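Local coordinates for iron aquisition yersiniabactin synthesis enzyme, YbtT (PDB 6BA9), which acts as a low-specificity type II thioesterase that maintains production of the metallophore yersiniabactin by its nonribosomal peptide/polyketide assembly line, at residues 4-9 / 31-36; 15-20 / 39-44; 25-30 / 50-55. The protein carries 1 engineered substitution. All coordinates share one frame; numbering follows the deposited sequence.

Contact 1 of 3, residues 4-9 / 31-36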
loop_
_atom_site.group_PDB
_atom_site.type_symbol
_atom_site.label_atom_id
_atom_site.label_comp_id
_atom_site.label_asym_id
_atom_site.label_seq_id
_atom_site.Cartn_x
_atom_site.Cartn_y
_atom_site.Cartn_z
ATOM N N ILE A 4 -12.952 2.167 -2.733
ATOM C CA ILE A 4 -14.130 2.387 -1.888
ATOM C C ILE A 4 -13.870 3.605 -1.004
ATOM O O ILE A 4 -12.774 3.750 -0.445
ATOM C CB ILE A 4 -14.500 1.137 -1.071
ATOM C CG1 ILE A 4 -13.385 0.737 -0.121
ATOM C CG2 ILE A 4 -14.820 -0.027 -1.989
ATOM C CD1 ILE A 4 -13.742 -0.425 0.835
ATOM N N PRO A 5 -14.853 4.481 -0.820
ATOM C CA PRO A 5 -14.644 5.673 0.008
ATOM C C PRO A 5 -14.668 5.336 1.491
ATOM O O PRO A 5 -15.522 4.575 1.956
ATOM C CB PRO A 5 -15.837 6.563 -0.368
ATOM C CG PRO A 5 -16.895 5.601 -0.757
ATOM C CD PRO A 5 -16.189 4.463 -1.442
ATOM N N LEU A 6 -13.711 5.893 2.240
ATOM C CA LEU A 6 -13.689 5.782 3.697
ATOM C C LEU A 6 -14.028 7.098 4.377
ATOM O O LEU A 6 -14.809 7.114 5.339
ATOM C CB LEU A 6 -12.326 5.296 4.206
ATOM C CG LEU A 6 -11.817 3.921 3.749
ATOM C CD1 LEU A 6 -10.525 3.550 4.444
ATOM C CD2 LEU A 6 -12.860 2.838 3.979
ATOM N N TRP A 7 -13.447 8.202 3.917
ATOM C CA TRP A 7 -13.784 9.536 4.408
ATOM C C TRP A 7 -14.206 10.420 3.248
ATOM O O TRP A 7 -13.563 10.412 2.193
ATOM C CB TRP A 7 -12.602 10.279 5.063
ATOM C CG TRP A 7 -11.890 9.621 6.172
ATOM C CD1 TRP A 7 -12.351 8.644 7.008
ATOM C CD2 TRP A 7 -10.548 9.887 6.569
ATOM N NE1 TRP A 7 -11.372 8.292 7.895
ATOM C CE2 TRP A 7 -10.253 9.039 7.646
ATOM C CE3 TRP A 7 -9.567 10.770 6.115
ATOM C CZ2 TRP A 7 -9.016 9.041 8.277
ATOM C CZ3 TRP A 7 -8.338 10.762 6.730
ATOM C CH2 TRP A 7 -8.073 9.908 7.810
ATOM N N PRO A 8 -15.220 11.255 3.432
ATOM C CA PRO A 8 -15.456 12.335 2.487
ATOM C C PRO A 8 -14.543 13.501 2.823
ATOM O O PRO A 8 -14.057 13.640 3.950
ATOM C CB PRO A 8 -16.915 12.698 2.775
ATOM C CG PRO A 8 -17.006 12.516 4.247
ATOM C CD PRO A 8 -16.137 11.334 4.586
ATOM N N ALA A 9 -14.288 14.340 1.826
ATOM C CA ALA A 9 -13.561 15.562 2.101
ATOM C C ALA A 9 -14.376 16.423 3.058
ATOM O O ALA A 9 -15.612 16.394 3.052
ATOM C CB ALA A 9 -13.313 16.335 0.807
ATOM N N ARG A 31 -11.086 -0.732 9.343
ATOM C CA ARG A 31 -12.281 -0.213 9.997
ATOM C C ARG A 31 -11.945 0.880 11.008
ATOM O O ARG A 31 -12.713 1.832 11.166
ATOM C CB ARG A 31 -13.019 -1.368 10.676
ATOM C CG ARG A 31 -14.322 -0.979 11.357
ATOM C CD ARG A 31 -15.046 -2.200 11.915
ATOM N NE ARG A 31 -15.045 -3.298 10.951
ATOM C CZ ARG A 31 -15.975 -3.498 10.021
ATOM N NH1 ARG A 31 -17.020 -2.680 9.915
ATOM N NH2 ARG A 31 -15.858 -4.530 9.194
ATOM N N HIS A 32 -10.814 0.757 11.705
ATOM C CA HIS A 32 -10.432 1.777 12.680
ATOM C C HIS A 32 -10.297 3.151 12.032
ATOM O O HIS A 32 -10.610 4.175 12.658
ATOM C CB HIS A 32 -9.136 1.379 13.385
ATOM C CG HIS A 32 -8.628 2.418 14.337
ATOM N ND1 HIS A 32 -9.351 2.832 15.436
ATOM C CD2 HIS A 32 -7.475 3.129 14.354
ATOM C CE1 HIS A 32 -8.667 3.756 16.088
ATOM N NE2 HIS A 32 -7.524 3.952 15.454
ATOM N N TRP A 33 -9.851 3.200 10.777
ATOM C CA TRP A 33 -9.795 4.480 10.078
ATOM C C TRP A 33 -11.178 5.085 9.887
ATOM O O TRP A 33 -11.325 6.309 9.862
ATOM C CB TRP A 33 -9.120 4.314 8.715
ATOM C CG TRP A 33 -7.637 4.168 8.745
ATOM C CD1 TRP A 33 -6.828 4.062 9.831
ATOM C CD2 TRP A 33 -6.783 4.119 7.603
ATOM N NE1 TRP A 33 -5.514 3.951 9.443
ATOM C CE2 TRP A 33 -5.464 3.994 8.069
ATOM C CE3 TRP A 33 -7.010 4.182 6.225
ATOM C CZ2 TRP A 33 -4.372 3.927 7.206
ATOM C CZ3 TRP A 33 -5.935 4.118 5.377
ATOM C CH2 TRP A 33 -4.632 3.998 5.865
ATOM N N GLN A 34 -12.202 4.253 9.735
ATOM C CA GLN A 34 -13.561 4.770 9.610
ATOM C C GLN A 34 -14.133 5.252 10.933
ATOM O O GLN A 34 -15.111 6.011 10.930
ATOM C CB GLN A 34 -14.474 3.698 9.026
ATOM C CG GLN A 34 -14.095 3.311 7.627
ATOM C CD GLN A 34 -14.983 2.223 7.067
ATOM O OE1 GLN A 34 -14.725 1.032 7.260
ATOM N NE2 GLN A 34 -16.043 2.627 6.374
ATOM N N ALA A 35 -13.561 4.840 12.062
ATOM C CA ALA A 35 -14.075 5.293 13.346
ATOM C C ALA A 35 -13.915 6.795 13.514
ATOM O O ALA A 35 -14.632 7.400 14.316
ATOM C CB ALA A 35 -13.349 4.585 14.491
ATOM N N GLU A 36 -12.990 7.413 12.779
ATOM C CA GLU A 36 -12.682 8.813 13.027
ATOM C C GLU A 36 -11.852 9.409 11.895
ATOM O O GLU A 36 -10.801 8.872 11.550
ATOM C CB GLU A 36 -11.913 8.919 14.342
ATOM C CG GLU A 36 -11.539 10.334 14.729
ATOM C CD GLU A 36 -10.775 10.413 16.043
ATOM O OE1 GLU A 36 -10.639 11.534 16.574
ATOM O OE2 GLU A 36 -10.298 9.361 16.541
#

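Contact 2 of 3, residues 15-20 / 39-44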
loop_
_atom_site.group_PDB
_atom_site.type_symbol
_atom_site.label_atom_id
_atom_site.label_comp_id
_atom_site.label_asym_id
_atom_site.label_seq_id
_atom_site.Cartn_x
_atom_site.Cartn_y
_atom_site.Cartn_z
ATOM N N ALA A 15 -8.279 17.752 -1.549
ATOM C CA ALA A 15 -7.359 16.656 -1.797
ATOM C C ALA A 15 -8.064 15.310 -1.652
ATOM O O ALA A 15 -9.081 15.175 -0.975
ATOM C CB ALA A 15 -6.187 16.720 -0.828
ATOM N N HIS A 16 -7.506 14.304 -2.332
ATOM C CA HIS A 16 -8.013 12.937 -2.291
ATOM C C HIS A 16 -6.827 12.007 -2.095
ATOM O O HIS A 16 -5.917 11.969 -2.931
ATOM C CB HIS A 16 -8.766 12.591 -3.573
ATOM C CG HIS A 16 -9.504 11.293 -3.524
ATOM N ND1 HIS A 16 -10.266 10.849 -4.584
ATOM C CD2 HIS A 16 -9.584 10.325 -2.576
ATOM C CE1 HIS A 16 -10.805 9.680 -4.281
ATOM N NE2 HIS A 16 -10.431 9.354 -3.055
ATOM N N LEU A 17 -6.808 11.318 -0.959
ATOM C CA LEU A 17 -5.776 10.345 -0.614
ATOM C C LEU A 17 -6.317 8.944 -0.894
ATOM O O LEU A 17 -7.397 8.583 -0.419
ATOM C CB LEU A 17 -5.394 10.505 0.862
ATOM C CG LEU A 17 -4.433 9.513 1.499
ATOM C CD1 LEU A 17 -3.074 9.545 0.852
ATOM C CD2 LEU A 17 -4.305 9.814 2.990
ATOM N N VAL A 18 -5.581 8.174 -1.698
ATOM C CA VAL A 18 -5.940 6.816 -2.100
ATOM C C VAL A 18 -4.916 5.857 -1.507
ATOM O O VAL A 18 -3.712 5.972 -1.787
ATOM C CB VAL A 18 -5.985 6.705 -3.630
ATOM C CG1 VAL A 18 -6.241 5.258 -4.082
ATOM C CG2 VAL A 18 -7.062 7.613 -4.196
ATOM N N MET A 19 -5.388 4.929 -0.677
ATOM C CA MET A 19 -4.527 4.023 0.062
ATOM C C MET A 19 -4.574 2.620 -0.515
ATOM O O MET A 19 -5.651 2.015 -0.593
ATOM C CB MET A 19 -4.959 3.960 1.529
ATOM C CG MET A 19 -4.167 2.979 2.367
ATOM S SD MET A 19 -2.486 3.533 2.638
ATOM C CE MET A 19 -1.875 2.177 3.613
ATOM N N CYS A 20 -3.403 2.053 -0.803
ATOM C CA CYS A 20 -3.236 0.676 -1.252
ATOM C C CYS A 20 -2.877 -0.210 -0.061
ATOM O O CYS A 20 -1.912 0.091 0.672
ATOM C CB CYS A 20 -2.117 0.612 -2.290
ATOM S SG CYS A 20 -2.526 1.497 -3.813
ATOM N N ALA A 39 -7.867 13.616 8.989
ATOM C CA ALA A 39 -7.392 14.698 8.138
ATOM C C ALA A 39 -8.551 15.072 7.237
ATOM O O ALA A 39 -9.498 14.302 7.081
ATOM C CB ALA A 39 -6.175 14.294 7.295
ATOM N N ASP A 40 -8.479 16.267 6.642
ATOM C CA ASP A 40 -9.636 16.810 5.930
ATOM C C ASP A 40 -9.789 16.318 4.483
ATOM O O ASP A 40 -10.826 16.589 3.857
ATOM C CB ASP A 40 -9.568 18.336 5.952
ATOM C CG ASP A 40 -9.798 18.915 7.349
ATOM O OD1 ASP A 40 -10.197 18.180 8.274
ATOM O OD2 ASP A 40 -9.559 20.124 7.497
ATOM N N CYS A 41 -8.798 15.617 3.939
ATOM C CA CYS A 41 -8.902 15.104 2.585
ATOM C C CYS A 41 -9.950 14.005 2.523
ATOM O O CYS A 41 -10.233 13.336 3.517
ATOM C CB CYS A 41 -7.555 14.501 2.166
ATOM S SG CYS A 41 -6.875 13.260 3.303
ATOM N N ALA A 42 -10.511 13.807 1.331
ATOM C CA ALA A 42 -11.188 12.557 1.036
ATOM C C ALA A 42 -10.171 11.432 1.133
ATOM O O ALA A 42 -8.978 11.629 0.885
ATOM C CB ALA A 42 -11.802 12.596 -0.363
ATOM N N LEU A 43 -10.641 10.263 1.564
ATOM C CA LEU A 43 -9.814 9.075 1.719
ATOM C C LEU A 43 -10.545 7.886 1.120
ATOM O O LEU A 43 -11.698 7.613 1.477
ATOM C CB LEU A 43 -9.539 8.767 3.185
ATOM C CG LEU A 43 -8.795 7.467 3.503
ATOM C CD1 LEU A 43 -7.376 7.447 2.924
ATOM C CD2 LEU A 43 -8.717 7.256 5.012
ATOM N N SER A 44 -9.874 7.183 0.215
ATOM C CA SER A 44 -10.405 5.957 -0.360
ATOM C C SER A 44 -9.404 4.833 -0.175
ATOM O O SER A 44 -8.191 5.068 -0.112
ATOM C CB SER A 44 -10.721 6.133 -1.830
ATOM O OG SER A 44 -11.683 7.171 -2.042
#

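Contact 3 of 3, residues 25-30 / 50-55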
loop_
_atom_site.group_PDB
_atom_site.type_symbol
_atom_site.label_atom_id
_atom_site.label_comp_id
_atom_site.label_asym_id
_atom_site.label_seq_id
_atom_site.Cartn_x
_atom_site.Cartn_y
_atom_site.Cartn_z
ATOM N N GLY A 25 -4.691 -7.747 2.833
ATOM C CA GLY A 25 -5.547 -6.688 3.317
ATOM C C GLY A 25 -6.912 -6.694 2.650
ATOM O O GLY A 25 -7.110 -7.203 1.544
ATOM N N SER A 26 -7.869 -6.083 3.343
ATOM C CA SER A 26 -9.243 -5.942 2.868
ATOM C C SER A 26 -9.876 -4.840 3.701
ATOM O O SER A 26 -9.256 -4.319 4.627
ATOM C CB SER A 26 -10.018 -7.248 2.992
ATOM O OG SER A 26 -10.190 -7.592 4.364
ATOM N N SER A 27 -11.120 -4.485 3.381
ATOM C CA SER A 27 -11.710 -3.320 4.033
ATOM C C SER A 27 -11.810 -3.489 5.543
ATOM O O SER A 27 -11.641 -2.509 6.282
ATOM C CB SER A 27 -13.063 -2.960 3.422
ATOM O OG SER A 27 -13.990 -3.989 3.611
ATOM N N SER A 28 -12.056 -4.707 6.035
ATOM C CA SER A 28 -12.221 -4.873 7.474
ATOM C C SER A 28 -10.962 -4.498 8.246
ATOM O O SER A 28 -11.051 -4.064 9.405
ATOM C CB SER A 28 -12.651 -6.308 7.788
ATOM O OG SER A 28 -11.689 -7.241 7.346
ATOM N N ALA A 29 -9.785 -4.657 7.633
ATOM C CA ALA A 29 -8.538 -4.324 8.311
ATOM C C ALA A 29 -8.419 -2.834 8.600
ATOM O O ALA A 29 -7.671 -2.454 9.507
ATOM C CB ALA A 29 -7.353 -4.810 7.472
ATOM N N PHE A 30 -9.161 -1.996 7.877
ATOM C CA PHE A 30 -9.074 -0.541 7.961
ATOM C C PHE A 30 -10.290 0.081 8.645
ATOM O O PHE A 30 -10.491 1.300 8.583
ATOM C CB PHE A 30 -8.819 0.047 6.564
ATOM C CG PHE A 30 -7.479 -0.316 6.017
ATOM C CD1 PHE A 30 -7.286 -1.510 5.350
ATOM C CD2 PHE A 30 -6.389 0.517 6.200
ATOM C CE1 PHE A 30 -6.048 -1.860 4.883
ATOM C CE2 PHE A 30 -5.136 0.161 5.720
ATOM C CZ PHE A 30 -4.976 -1.038 5.063
ATOM N N GLY A 50 -10.780 -10.196 -5.812
ATOM C CA GLY A 50 -10.959 -11.476 -5.164
ATOM C C GLY A 50 -11.627 -11.416 -3.810
ATOM O O GLY A 50 -11.843 -12.476 -3.206
ATOM N N ARG A 51 -11.920 -10.230 -3.288
ATOM C CA ARG A 51 -12.514 -10.104 -1.968
ATOM C C ARG A 51 -13.413 -8.882 -1.946
ATOM O O ARG A 51 -13.404 -8.056 -2.868
ATOM C CB ARG A 51 -11.435 -9.965 -0.891
ATOM C CG ARG A 51 -10.688 -8.627 -0.947
ATOM C CD ARG A 51 -9.173 -8.769 -0.680
ATOM N NE ARG A 51 -8.483 -9.362 -1.830
ATOM C CZ ARG A 51 -7.220 -9.774 -1.826
ATOM N NH1 ARG A 51 -6.483 -9.693 -0.715
ATOM N NH2 ARG A 51 -6.706 -10.296 -2.923
ATOM N N ASP A 52 -14.151 -8.739 -0.851
ATOM C CA ASP A 52 -15.045 -7.589 -0.629
ATOM C C ASP A 52 -16.006 -7.499 -1.818
ATOM O O ASP A 52 -16.528 -8.542 -2.239
ATOM C CB ASP A 52 -14.248 -6.336 -0.312
ATOM C CG ASP A 52 -13.433 -6.456 0.963
ATOM O OD1 ASP A 52 -13.735 -7.292 1.847
ATOM O OD2 ASP A 52 -12.442 -5.698 1.080
ATOM N N ARG A 53 -16.233 -6.322 -2.402
ATOM C CA ARG A 53 -17.166 -6.207 -3.524
ATOM C C ARG A 53 -16.634 -6.855 -4.792
ATOM O O ARG A 53 -17.369 -6.930 -5.784
ATOM C CB ARG A 53 -17.448 -4.727 -3.819
ATOM C CG ARG A 53 -18.074 -4.009 -2.661
ATOM C CD ARG A 53 -18.169 -2.514 -2.909
ATOM N NE ARG A 53 -18.725 -1.842 -1.739
ATOM C CZ ARG A 53 -18.887 -0.529 -1.623
ATOM N NH1 ARG A 53 -18.537 0.290 -2.614
ATOM N NH2 ARG A 53 -19.401 -0.033 -0.505
ATOM N N LEU A 54 -15.365 -7.276 -4.801
ATOM C CA LEU A 54 -14.715 -7.884 -5.951
ATOM C C LEU A 54 -14.497 -9.378 -5.755
ATOM O O LEU A 54 -13.629 -9.978 -6.400
ATOM C CB LEU A 54 -13.384 -7.195 -6.244
ATOM C CG LEU A 54 -13.481 -5.684 -6.497
ATOM C CD1 LEU A 54 -12.100 -5.141 -6.883
ATOM C CD2 LEU A 54 -14.512 -5.293 -7.548
ATOM N N ARG A 55 -15.299 -9.998 -4.893
ATOM C CA ARG A 55 -15.185 -11.436 -4.627
ATOM C C ARG A 55 -15.363 -12.274 -5.886
ATOM O O ARG A 55 -14.797 -13.370 -5.984
ATOM C CB ARG A 55 -16.258 -11.819 -3.615
ATOM C CG ARG A 55 -16.232 -13.261 -3.141
ATOM C CD ARG A 55 -15.068 -13.600 -2.250
ATOM N NE ARG A 55 -15.086 -12.817 -1.033
ATOM C CZ ARG A 55 -14.159 -12.883 -0.083
ATOM N NH1 ARG A 55 -13.134 -13.725 -0.214
ATOM N NH2 ARG A 55 -14.262 -12.107 0.980
HETATM O O HOH W 1 -13.186 -6.919 4.520
#

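Contact 1 of 3, residues 4-9 / 31-36
Leu6 and Trp7, at a classic beta bulge in the outermost strand 3-7 of an alpha/beta-hydrolase sheet, pack on the short, weakly bonded helix 31-34 through apolar contacts and one indole hydrogen bond. The bulge is formed opposite Leu43 of the neighbouring strand 42-46, where the chain turns a corner at Leu6. Leucine suits this corner because its forked end meets two different neighbours. CD1 reaches the edge of the Trp33 ring, 4.0 Å from CE3, while CD2 packs against the extended chain of Gln34, 3.8 Å from its CD, the two side chains crossing at about a right angle. Gln34, at an exposed position, lays its CG and amide carbon against the leucine.

The Trp33 ring is buried; its own NE1 is bonded to Pro229 O, and Phe237 and Phe30 each meet it edge-to-face. Trp7, also buried, has its CG anti to the carbonyl carbon (chi1 -55°), which helps bring the pyrrole edge of the indole to the helix. Trp33 O lies almost in the indole plane there, although the donor stands well above the carbonyl plane: Trp7 NE1 to Trp33 O is 2.8 Å, nearly straight at 170°.

Contact 2 of 3, residues 15-20 / 39-44
Leu17 bonds through its backbone to both Ala42 and Ser44, tying strand 16-20 to the parallel strand 42-46; the two are the strands of a right-handed beta-alpha-beta crossover through helix 31-34, in the sheet of an alpha/beta-hydrolase fold. The backbone bonds alternate as a parallel ladder requires. Leu17 N gives to Ala42 O (2.9 Å), Leu17 O accepts from Ser44 N, and Met19 N gives to Ser44 O; at the start of strand 42-46, Ala42 N bonds to Ala15 O, one residue ahead of strand 16-20. CA-H...O contacts reinforce the ladder, among them Leu43 CA to Leu17 O at 3.3 Å.

The apolar contacts gather on the face carrying Leu17 and Leu43, two leucines side by side and pointing the same way. Leu43 CD1 lies 3.9 Å from Leu17 CG, and Phe237 of helix 233-243 touches both residues, a setting that suits branched apolar side chains. Cys41 adds its SG, 4.0 Å from Leu17 CB; Cys41 CB also rests against Ala15, 3.6 Å from Ala15 O.

The face carrying His16, Ala42 and Ser44 has a polar link. His16 has CG anti to its backbone N (chi1 -171°), and the imidazole passes beside the Ala42 methyl, with CD2 3.9 Å from CB. Val18 CG2 lies over one ring face, offset toward its rim. Serine places a small hydroxyl at the far edge of the ring: Ser44 OG and His16 NE2 share a hydrogen bond of 2.7 Å, near the ring plane.

Contact 3 of 3, residues 25-30 / 50-55
Asp52 grips the start of the 3-10 turn 27-29 in a contact between loops at the C-terminal ends of neighbouring parallel strands, the end of the sheet where alpha/beta hydrolases place their active site. Asp52 OD2 accepts the backbone N-H of Ser27 at 2.9 Å, on the syn side of the carboxylate and at an angle of 165°. The carboxylate also lies beside Ser26, whose CB is 3.5 Å from OD2. Its other oxygen marks the solvent side: Asp52 OD1 accepts a hydrogen bond from a water, 2.8 Å away. That water accepts from Ser28 N and is hydrogen-bonded to Ser26 OG, so the carboxylate meets two successive backbone N-H groups of the turn, one directly and one through solvent. The N-H groups at the start of the turn would be expected to favour a negative charge here.

Arg51, which follows Gly50 in a G1 beta bulge, is buried yet loosely bonded to the facing loop. The bend at chi2 brings CD within 3.4 Å of Gly25 O, and the one at chi3 (74°) turns the guanidinium; the bond from NH1 to that same oxygen is weak and long, also 3.4 Å. The main charge partner of the guanidinium is Asp168 of helix 155-174, and NH2 is bonded to Pro49 O.

The contact thus joins two connections: 25-30 leads from strand 16-20 into helix 31-34, and 50-55 from strand 42-46 towards helix 63-77. Helix 155-174 packs on Arg51 and Arg55, and Ile4 of strand 3-7 touches both Ser27 and Arg53.

In the fold
The three contacts follow the first crossover of the sheet. Contact 2 pairs its two strands, contact 1 sets its helix against the edge strand, and contact 3 joins the loops beyond the strand ends. Contacts 1 and 2, with centres 9 Å apart, meet directly: Leu6 N lies 2.8 Å from Leu43 O, a probable hydrogen bond. Contact 1 reaches contact 3 through Ile4 CD1, 3.7 Å from Ser27 CB. Contacts 2 and 3 do not touch, their centres being about 18 Å apart. Strand 84-89, beside strand 16-20, probably leads into the nucleophile turn, as in other alpha/beta hydrolases; contact 3 lies among the loops at that same end of the sheet.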